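Local coordinates for putative O-GlcNAcase nagJ (Clostridium perfringens, PDB 6PV5), which probably acts as a hexosaminidase of glycoside hydrolase family 84, here represented by the N-terminal part of a longer polypeptide, at residues Glu512-Gly517 and Glu573-Ile578. Sequence-based numbering, arbitrary orientation.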
# COMPACT_ATOMS: atom_id res chain seq x y z
N GLU A 512 34.76 -15.11 -5.48
CA GLU A 512 36.04 -14.49 -5.79
C GLU A 512 37.15 -15.20 -5.01
O GLU A 512 38.19 -15.51 -5.57
CB GLU A 512 36.02 -13.00 -5.41
CG GLU A 512 35.22 -12.13 -6.36
CD GLU A 512 35.99 -11.60 -7.56
OE1 GLU A 512 37.06 -10.98 -7.34
OE2 GLU A 512 35.51 -11.80 -8.70
N LYS A 513 36.91 -15.46 -3.72
CA LYS A 513 37.86 -16.15 -2.86
C LYS A 513 38.07 -17.59 -3.33
O LYS A 513 39.18 -18.12 -3.26
CB LYS A 513 37.39 -16.11 -1.41
CG LYS A 513 37.47 -14.73 -0.79
CD LYS A 513 36.94 -14.65 0.63
CE LYS A 513 36.83 -13.20 1.08
NZ LYS A 513 36.47 -13.11 2.51
N TRP A 514 36.98 -18.22 -3.77
CA TRP A 514 37.01 -19.60 -4.20
C TRP A 514 37.92 -19.71 -5.41
O TRP A 514 38.79 -20.57 -5.43
CB TRP A 514 35.59 -20.09 -4.50
CG TRP A 514 35.51 -21.48 -5.05
CD1 TRP A 514 35.42 -21.86 -6.36
CD2 TRP A 514 35.48 -22.70 -4.28
NE1 TRP A 514 35.32 -23.22 -6.46
CE2 TRP A 514 35.38 -23.76 -5.20
CE3 TRP A 514 35.53 -22.98 -2.91
CZ2 TRP A 514 35.33 -25.09 -4.79
CZ3 TRP A 514 35.46 -24.29 -2.50
CH2 TRP A 514 35.37 -25.34 -3.43
N GLU A 515 37.74 -18.82 -6.39
CA GLU A 515 38.53 -18.87 -7.61
C GLU A 515 40.02 -18.64 -7.32
O GLU A 515 40.86 -19.05 -8.11
CB GLU A 515 38.01 -17.90 -8.68
CG GLU A 515 36.60 -18.20 -9.16
CD GLU A 515 36.40 -19.48 -9.95
OE1 GLU A 515 37.40 -20.05 -10.44
OE2 GLU A 515 35.23 -19.90 -10.10
N ALA A 516 40.33 -18.03 -6.17
CA ALA A 516 41.68 -17.69 -5.77
C ALA A 516 42.25 -18.70 -4.76
O ALA A 516 43.39 -18.55 -4.31
CB ALA A 516 41.71 -16.28 -5.23
N GLY A 517 41.46 -19.72 -4.40
CA GLY A 517 41.89 -20.73 -3.44
C GLY A 517 42.11 -20.18 -2.04
O GLY A 517 42.89 -20.73 -1.27
N GLU A 573 28.22 -28.39 1.94
CA GLU A 573 28.91 -29.66 2.15
C GLU A 573 29.74 -30.02 0.92
O GLU A 573 30.88 -30.44 1.07
CB GLU A 573 27.93 -30.78 2.45
CG GLU A 573 27.42 -30.75 3.88
CD GLU A 573 26.37 -31.83 4.12
OE1 GLU A 573 26.05 -32.59 3.17
OE2 GLU A 573 25.88 -31.91 5.26
N ILE A 574 29.16 -29.82 -0.28
CA ILE A 574 29.82 -30.13 -1.55
C ILE A 574 31.10 -29.30 -1.66
O ILE A 574 32.15 -29.84 -2.02
CB ILE A 574 28.90 -29.93 -2.77
CG1 ILE A 574 27.75 -30.94 -2.81
CG2 ILE A 574 29.69 -29.92 -4.08
CD1 ILE A 574 26.63 -30.58 -3.80
N LEU A 575 30.99 -27.99 -1.37
CA LEU A 575 32.15 -27.11 -1.36
C LEU A 575 33.21 -27.61 -0.37
O LEU A 575 34.40 -27.59 -0.66
CB LEU A 575 31.73 -25.67 -1.06
CG LEU A 575 30.98 -24.94 -2.19
CD1 LEU A 575 30.53 -23.54 -1.78
CD2 LEU A 575 31.82 -24.86 -3.46
N GLN A 576 32.77 -28.02 0.83
CA GLN A 576 33.69 -28.45 1.87
C GLN A 576 34.42 -29.72 1.45
O GLN A 576 35.60 -29.86 1.74
CB GLN A 576 32.95 -28.71 3.18
CG GLN A 576 32.74 -27.46 4.01
CD GLN A 576 31.74 -27.69 5.12
OE1 GLN A 576 30.96 -28.64 5.09
NE2 GLN A 576 31.75 -26.80 6.11
N ASP A 577 33.70 -30.66 0.80
CA ASP A 577 34.25 -31.89 0.27
C ASP A 577 35.41 -31.60 -0.69
O ASP A 577 36.39 -32.34 -0.69
CB ASP A 577 33.20 -32.75 -0.45
CG ASP A 577 32.07 -33.19 0.46
OD1 ASP A 577 30.97 -33.51 -0.07
OD2 ASP A 577 32.27 -33.19 1.68
N ILE A 578 35.26 -30.55 -1.51
CA ILE A 578 36.27 -30.20 -2.50
C ILE A 578 37.51 -29.67 -1.79
O ILE A 578 38.63 -30.03 -2.16
CB ILE A 578 35.68 -29.22 -3.54
CG1 ILE A 578 34.57 -29.90 -4.34
CG2 ILE A 578 36.77 -28.65 -4.44
CD1 ILE A 578 33.72 -28.96 -5.17
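W514, in the last turn of helix 501-515, and L575, near the end of the long helix 548-579, are the residues whose CA atoms come nearest across segments 512-517 and 573-578, 9.4 Å apart. No hydrogen bond crosses that distance; the indole bridges it. The chain leaves the first helix through a Schellman motif at G517, where phi is positive (65°) and the backbone N donates to W514 O at 3.0 Å, so the residue that reaches across also takes part in ending its own helix.

W514 holds CG anti to its backbone N (chi1 176°), which sends the indole out toward helix 548-579 with the six-membered ring leading. L575 lays one methyl over a face of that ring: CD2 sits 3.7 Å from the ring centroid and 17° off the normal, a CH-pi contact displaced toward the rim, where CD2 comes to 3.6 Å from W514 CH2. The leucine's CA-CB bond does not aim at the indole; it is the end of the side chain that comes close.

Both helices belong to the helical region resembling the hyaluronidase post-catalytic domain, and the contact lies in its outlying part, about 43 Å from the centre of the chain to the centre of the contact. Here the tryptophan joins helix 501-515 to the far end of helix 548-579, with helix 521-544 lying between them in sequence.

One turn on from L575, I578 meets the leading corner of the indole through its beta-branch. CG2 lies obliquely to the ring, 3.7 Å from W514 CH2, while CB stands in plane at the ring edge, 3.9 Å from the same carbon. W511 packs edge-to-face with W514, and I520 also touches it; L524 and F615 pack against L575, whereas I578 also leans on F586 of helix 583-601.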